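Local coordinates for protein aminofutalosine deaminase (PDB 7LKK) that deaminates aminofutalosine in the menaquinone pathway, and probably adenosine as well, as a metal-dependent hydrolase of the amidohydrolase family, at residues Ser162-Leu166 with Glu167-Ala171; Gln277-Ser280 with Leu281-Lys285; Leu296-Pro300 with Phe301-Leu305. One frame throughout, in Å; residues are numbered along the deposited sequence.

Interaction 1 of 3, residues Ser162-Leu166 with Glu167-Ala171; sequences SSYSL and EKLKA
Ser165 and Lys168 lie with their CA atoms 5.2 Å apart where the extended chain of Ser163-Ser165 winds into the first turn of helix 166-180. Two acceptors of Ser165 serve that turn. Its carbonyl O takes the amide of Leu169 in an ordinary helical bond, and its hydroxyl OG accepts from Lys168 N at 3.0 Å, with the N-H pointing fairly straight at it (159°). The serine torsion explains the second bond: OG stands opposite the backbone N (chi1 157°), swung forward over the start of the helix, where an amide has no preceding carbonyl to bond to. Lys168 lies against the same hydroxyl, its CG 3.3 Å from Ser165 OG, before the bent chain carries the ammonium group off elsewhere. One residue along, Leu166 O accepts from Lys170 N at 3.0 Å, and the regular bonding pattern is under way.

Across the cap, Tyr164 reaches forward to Leu169. With CG opposite the backbone N (chi1 -176°), the phenol extends along the helix start, and the methyl CD1 of Leu169 touches its far end, 3.8 Å from Tyr164 CE2 and 3.7 Å from Tyr164 OH. The two side chains cross nearly at right angles, and both also pack on Met203 of helix 201-213, so the pair sits between two surface helices of the barrel. A serine N-cap combined with an apolar contact between the residue before it and the fourth residue after it is the N-capping arrangement known as a hydrophobic staple.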
# COMPACT_ATOMS: atom_id res chain seq x y z
N SER A 162 24.84 -19.79 -15.61
CA SER A 162 24.55 -19.66 -17.03
C SER A 162 25.58 -20.35 -17.92
O SER A 162 25.46 -20.30 -19.14
CB SER A 162 24.45 -18.18 -17.42
OG SER A 162 25.39 -17.41 -16.70
N SER A 163 26.59 -20.98 -17.33
CA SER A 163 27.60 -21.71 -18.09
C SER A 163 27.77 -23.09 -17.47
O SER A 163 28.02 -23.20 -16.26
CB SER A 163 28.94 -20.96 -18.11
OG SER A 163 29.62 -21.08 -16.87
N TYR A 164 27.63 -24.13 -18.29
CA TYR A 164 27.62 -25.50 -17.78
C TYR A 164 28.95 -25.86 -17.13
O TYR A 164 30.02 -25.61 -17.69
CB TYR A 164 27.30 -26.48 -18.91
CG TYR A 164 27.18 -27.91 -18.44
CD1 TYR A 164 28.28 -28.75 -18.40
CD2 TYR A 164 25.95 -28.42 -18.03
CE1 TYR A 164 28.17 -30.05 -17.96
CE2 TYR A 164 25.83 -29.72 -17.59
CZ TYR A 164 26.94 -30.54 -17.56
OH TYR A 164 26.83 -31.84 -17.13
N SER A 165 28.87 -26.45 -15.95
CA SER A 165 30.05 -26.93 -15.23
C SER A 165 29.65 -28.14 -14.40
O SER A 165 28.82 -28.01 -13.50
CB SER A 165 30.64 -25.83 -14.34
OG SER A 165 31.42 -26.39 -13.30
N LEU A 166 30.23 -29.30 -14.71
CA LEU A 166 29.94 -30.50 -13.92
C LEU A 166 30.41 -30.34 -12.48
O LEU A 166 29.79 -30.89 -11.56
CB LEU A 166 30.59 -31.72 -14.56
CG LEU A 166 30.25 -33.09 -13.96
CD1 LEU A 166 28.74 -33.29 -13.88
CD2 LEU A 166 30.91 -34.21 -14.74
N GLU A 167 31.50 -29.60 -12.26
CA GLU A 167 31.95 -29.34 -10.90
C GLU A 167 30.92 -28.52 -10.13
O GLU A 167 30.65 -28.79 -8.95
CB GLU A 167 33.30 -28.63 -10.91
CG GLU A 167 34.49 -29.55 -11.17
CD GLU A 167 35.80 -28.99 -10.67
OE1 GLU A 167 35.96 -27.75 -10.69
OE2 GLU A 167 36.67 -29.78 -10.24
N LYS A 168 30.33 -27.51 -10.78
CA LYS A 168 29.32 -26.70 -10.12
C LYS A 168 28.07 -27.51 -9.82
O LYS A 168 27.41 -27.30 -8.79
CB LYS A 168 28.98 -25.48 -10.98
CG LYS A 168 30.06 -24.40 -11.00
CD LYS A 168 30.54 -24.04 -9.60
CE LYS A 168 32.01 -24.37 -9.42
NZ LYS A 168 32.62 -23.60 -8.30
N LEU A 169 27.72 -28.44 -10.71
CA LEU A 169 26.60 -29.35 -10.45
C LEU A 169 26.87 -30.21 -9.23
O LEU A 169 26.01 -30.37 -8.36
CB LEU A 169 26.35 -30.23 -11.67
CG LEU A 169 25.48 -29.66 -12.80
CD1 LEU A 169 25.37 -30.66 -13.93
CD2 LEU A 169 24.11 -29.27 -12.27
N LYS A 170 28.07 -30.79 -9.15
CA LYS A 170 28.39 -31.68 -8.04
C LYS A 170 28.44 -30.93 -6.72
O LYS A 170 27.99 -31.45 -5.69
CB LYS A 170 29.71 -32.40 -8.30
CG LYS A 170 29.65 -33.40 -9.45
CD LYS A 170 28.71 -34.55 -9.13
CE LYS A 170 29.15 -35.31 -7.89
NZ LYS A 170 28.59 -36.69 -7.85
N ALA A 171 29.00 -29.72 -6.72
CA ALA A 171 28.97 -28.90 -5.51
C ALA A 171 27.54 -28.52 -5.14
O ALA A 171 27.20 -28.45 -3.95
CB ALA A 171 29.84 -27.65 -5.69

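Interaction 2 of 3, residues Gln277-Ser280 with Leu281-Lys285; sequences QFAS and LEALK
A serine N-cap starts helix 281-291, with Ser280 bonding to Ala283 and Leu284 in the first turn. The side-chain OG of Ser280 accepts from Ala283 N at 3.2 Å, with an N-H angle of 159°, while Ser280 O accepts from Leu284 N at 3.0 Å. Here the hydroxyl sits between the backbone N and the carbonyl carbon (chi1 70°), which brings it over the first amides of the helix. The methyl CB of Ala283 lies alongside, 3.7 Å from Ser280 OG, so the hydroxyl is flanked by carbon as well as by the N-H it serves.

Ala279 and Leu284 take the two positions of a hydrophobic staple, one just before the cap and the other four residues after it. Here the staple is small: the single methyl CB of Ala279 meets one branch of the leucine, CD2, at 3.8 Å, and lies 4.1 Å from Ala283 CB. Leu284 presents that branch because its CG is opposite the carbonyl carbon (chi1 -71°), which turns the isobutyl group back toward the loop. Its CG also rests 3.6 Å from Ser280 O. Beyond this contact Leu284 packs on Arg315 of helix 313-318, whose guanidinium gives a weak hydrogen bond to Ala279 O. In the preceding loop, Gln277 donates through NE2 to Lys309 O, and Phe278 pairs by its backbone with Leu223.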
# COMPACT_ATOMS: atom_id res chain seq x y z
N GLN A 277 4.27 -11.73 -14.80
CA GLN A 277 3.44 -10.65 -15.33
C GLN A 277 3.58 -10.48 -16.84
O GLN A 277 2.68 -9.93 -17.48
CB GLN A 277 3.75 -9.31 -14.66
CG GLN A 277 3.96 -9.37 -13.17
CD GLN A 277 5.41 -9.52 -12.82
OE1 GLN A 277 5.97 -10.62 -12.86
NE2 GLN A 277 6.06 -8.41 -12.49
N PHE A 278 4.70 -10.92 -17.42
CA PHE A 278 4.93 -10.80 -18.85
C PHE A 278 4.72 -12.11 -19.59
O PHE A 278 5.12 -12.24 -20.75
CB PHE A 278 6.32 -10.24 -19.12
CG PHE A 278 6.48 -8.81 -18.69
CD1 PHE A 278 6.28 -7.78 -19.59
CD2 PHE A 278 6.79 -8.49 -17.38
CE1 PHE A 278 6.41 -6.46 -19.20
CE2 PHE A 278 6.92 -7.18 -16.98
CZ PHE A 278 6.74 -6.16 -17.89
N ALA A 279 4.09 -13.09 -18.94
CA ALA A 279 3.68 -14.31 -19.62
C ALA A 279 2.37 -14.06 -20.36
O ALA A 279 1.39 -13.60 -19.77
CB ALA A 279 3.52 -15.46 -18.62
N SER A 280 2.36 -14.36 -21.65
CA SER A 280 1.14 -14.24 -22.43
C SER A 280 0.13 -15.30 -21.99
O SER A 280 0.43 -16.19 -21.20
CB SER A 280 1.44 -14.40 -23.92
OG SER A 280 1.81 -15.73 -24.22
N LEU A 281 -1.09 -15.17 -22.52
CA LEU A 281 -2.12 -16.17 -22.21
C LEU A 281 -1.71 -17.55 -22.70
O LEU A 281 -1.93 -18.55 -22.01
CB LEU A 281 -3.45 -15.75 -22.83
CG LEU A 281 -4.64 -16.67 -22.56
CD1 LEU A 281 -4.86 -16.85 -21.07
CD2 LEU A 281 -5.90 -16.15 -23.24
N GLU A 282 -1.10 -17.62 -23.89
CA GLU A 282 -0.61 -18.91 -24.38
C GLU A 282 0.44 -19.50 -23.45
O GLU A 282 0.44 -20.71 -23.19
CB GLU A 282 -0.05 -18.76 -25.80
CG GLU A 282 0.42 -20.07 -26.41
CD GLU A 282 1.38 -19.87 -27.57
OE1 GLU A 282 1.26 -18.84 -28.27
OE2 GLU A 282 2.26 -20.74 -27.77
N ALA A 283 1.34 -18.66 -22.94
CA ALA A 283 2.38 -19.15 -22.04
C ALA A 283 1.78 -19.67 -20.74
O ALA A 283 2.18 -20.73 -20.24
CB ALA A 283 3.39 -18.04 -21.75
N LEU A 284 0.81 -18.95 -20.17
CA LEU A 284 0.15 -19.42 -18.96
C LEU A 284 -0.61 -20.71 -19.21
O LEU A 284 -0.61 -21.62 -18.37
CB LEU A 284 -0.78 -18.34 -18.41
CG LEU A 284 -0.13 -17.09 -17.80
CD1 LEU A 284 -1.20 -16.17 -17.22
CD2 LEU A 284 0.88 -17.48 -16.74
N LYS A 285 -1.27 -20.81 -20.37
CA LYS A 285 -1.96 -22.05 -20.71
C LYS A 285 -0.97 -23.19 -20.93
O LYS A 285 -1.24 -24.34 -20.57
CB LYS A 285 -2.82 -21.84 -21.96
CG LYS A 285 -4.08 -21.03 -21.71
CD LYS A 285 -4.92 -20.93 -22.97
CE LYS A 285 -6.00 -21.99 -22.99
NZ LYS A 285 -6.54 -22.24 -21.62

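Interaction 3 of 3, residues Leu296-Pro300 with Phe301-Leu305; sequences LITCP and FSNRL
With CG opposite its carbonyl carbon (chi1 -69°), Asn303 folds its amide back to Cys299, and Thr298, with OG1 opposite its backbone N (chi1 -172°), turns its hydroxyl to the same region. The carbonyl O of Cys299 stands over the flat face of the Asn303 amide, 3.1 Å from CG and almost equally far from OD1 and ND2, and this is a contact and not a hydrogen bond. The same oxygen accepts from the backbone Asn303 N at 2.9 Å, so Asn303 meets it with both backbone and side chain.

The side chains of Thr298 and Asn303 cross at about a right angle without bonding directly. A water joins them, accepting from Asn303 ND2 at 2.6 Å and lying 2.8 Å from Thr298 OG1. The other end of the amide, OD1, has a weak hydrogen bond with His275 ND1 of the inhibitor pocket, so both ends of the group have partners, which should help fix its rotation.

Cys299 is the N-cap and Pro300 the first helical residue, a place where the lack of an N-H costs the helix nothing. Ser302 brings its CB to 4.0 Å from Cys299 CB, and its OG hydrogen-bonds to Asp328, a ligand of the iron, making it a second-shell residue. Arg304 joins the contact mainly through its backbone N, which donates to Pro300 O at 3.1 Å; its guanidinium bonds to Leu346 O and Met351 O of the second subunit.

Strand 294-298 runs between strands 269-275 and 323-325 of the barrel and turns at its end into helix 300-305, with helix 338-348 packed over Thr298 and Pro300.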
# COMPACT_ATOMS: atom_id res chain seq x y z
N LEU A 296 1.05 -20.56 -9.54
CA LEU A 296 1.48 -19.19 -9.78
C LEU A 296 1.61 -18.44 -8.45
O LEU A 296 0.68 -18.45 -7.63
CB LEU A 296 0.49 -18.46 -10.69
CG LEU A 296 0.32 -19.02 -12.10
CD1 LEU A 296 -0.45 -18.04 -12.97
CD2 LEU A 296 1.68 -19.33 -12.73
N ILE A 297 2.75 -17.80 -8.25
CA ILE A 297 3.01 -16.98 -7.07
C ILE A 297 3.15 -15.54 -7.52
O ILE A 297 3.88 -15.25 -8.48
CB ILE A 297 4.28 -17.45 -6.33
CG1 ILE A 297 4.31 -18.97 -6.20
CG2 ILE A 297 4.36 -16.78 -4.96
CD1 ILE A 297 3.22 -19.55 -5.33
N THR A 298 2.45 -14.63 -6.85
CA THR A 298 2.47 -13.22 -7.20
C THR A 298 3.01 -12.39 -6.05
O THR A 298 2.69 -12.64 -4.88
CB THR A 298 1.07 -12.74 -7.62
OG1 THR A 298 1.15 -11.40 -8.13
CG2 THR A 298 0.09 -12.79 -6.45
N CYS A 299 3.86 -11.42 -6.38
CA CYS A 299 4.50 -10.55 -5.39
C CYS A 299 4.23 -9.11 -5.79
O CYS A 299 5.02 -8.50 -6.53
CB CYS A 299 6.00 -10.84 -5.30
SG CYS A 299 6.42 -12.58 -5.02
N PRO A 300 3.12 -8.52 -5.32
CA PRO A 300 2.71 -7.20 -5.84
C PRO A 300 3.72 -6.08 -5.60
O PRO A 300 3.95 -5.27 -6.51
CB PRO A 300 1.38 -6.93 -5.12
CG PRO A 300 1.31 -7.91 -4.00
CD PRO A 300 2.12 -9.11 -4.42
N PHE A 301 4.30 -5.99 -4.41
CA PHE A 301 5.20 -4.87 -4.14
C PHE A 301 6.50 -5.01 -4.91
O PHE A 301 7.01 -4.03 -5.47
CB PHE A 301 5.47 -4.75 -2.64
CG PHE A 301 5.74 -3.34 -2.18
CD1 PHE A 301 7.02 -2.81 -2.25
CD2 PHE A 301 4.72 -2.55 -1.70
CE1 PHE A 301 7.27 -1.51 -1.84
CE2 PHE A 301 4.96 -1.25 -1.28
CZ PHE A 301 6.24 -0.73 -1.35
N SER A 302 7.06 -6.22 -4.96
CA SER A 302 8.26 -6.45 -5.75
C SER A 302 8.03 -6.15 -7.22
O SER A 302 8.87 -5.53 -7.88
CB SER A 302 8.74 -7.89 -5.57
OG SER A 302 9.76 -8.22 -6.50
N ASN A 303 6.88 -6.57 -7.76
CA ASN A 303 6.56 -6.30 -9.16
C ASN A 303 6.50 -4.80 -9.43
O ASN A 303 6.93 -4.34 -10.50
CB ASN A 303 5.23 -6.95 -9.54
CG ASN A 303 5.29 -8.46 -9.57
OD1 ASN A 303 6.37 -9.06 -9.52
ND2 ASN A 303 4.13 -9.09 -9.65
N ARG A 304 5.96 -4.03 -8.48
CA ARG A 304 5.88 -2.58 -8.67
C ARG A 304 7.26 -1.93 -8.61
O ARG A 304 7.52 -0.97 -9.34
CB ARG A 304 4.97 -1.96 -7.61
CG ARG A 304 4.69 -0.48 -7.81
CD ARG A 304 3.96 -0.23 -9.12
NE ARG A 304 3.81 1.19 -9.43
CZ ARG A 304 4.51 1.83 -10.35
NH1 ARG A 304 5.42 1.18 -11.07
NH2 ARG A 304 4.30 3.12 -10.56
N LEU A 305 8.14 -2.44 -7.75
CA LEU A 305 9.45 -1.82 -7.59
C LEU A 305 10.40 -2.17 -8.73
O LEU A 305 11.31 -1.38 -9.02
CB LEU A 305 10.08 -2.25 -6.26
CG LEU A 305 9.39 -1.79 -4.97
CD1 LEU A 305 10.23 -2.21 -3.77
CD2 LEU A 305 9.17 -0.29 -4.97
O HOH W 1 3.30 -11.53 -9.86

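In the fold
All three contacts are helix starts, but they differ with depth. Interaction 1 is on the surface, its centre about 28 Å from the centre of the chain and away from the iron, and interaction 2 is partly buried; both have a serine hydroxyl as cap and a staple of apolar side chains. Interaction 3 is fully buried beside the metal site. There a cysteine and a proline open the helix, a water bridge takes the staple positions, and side chains serve the iron shell and the subunit interface. Interactions 2 and 3 adjoin: helix 281-291 leads into strand 294-298, Leu284 packs on Leu296, and Gln277 lies against Asn303. Between nearest atoms, interaction 1 is about 20 Å from interaction 2 and about 21 Å from interaction 3.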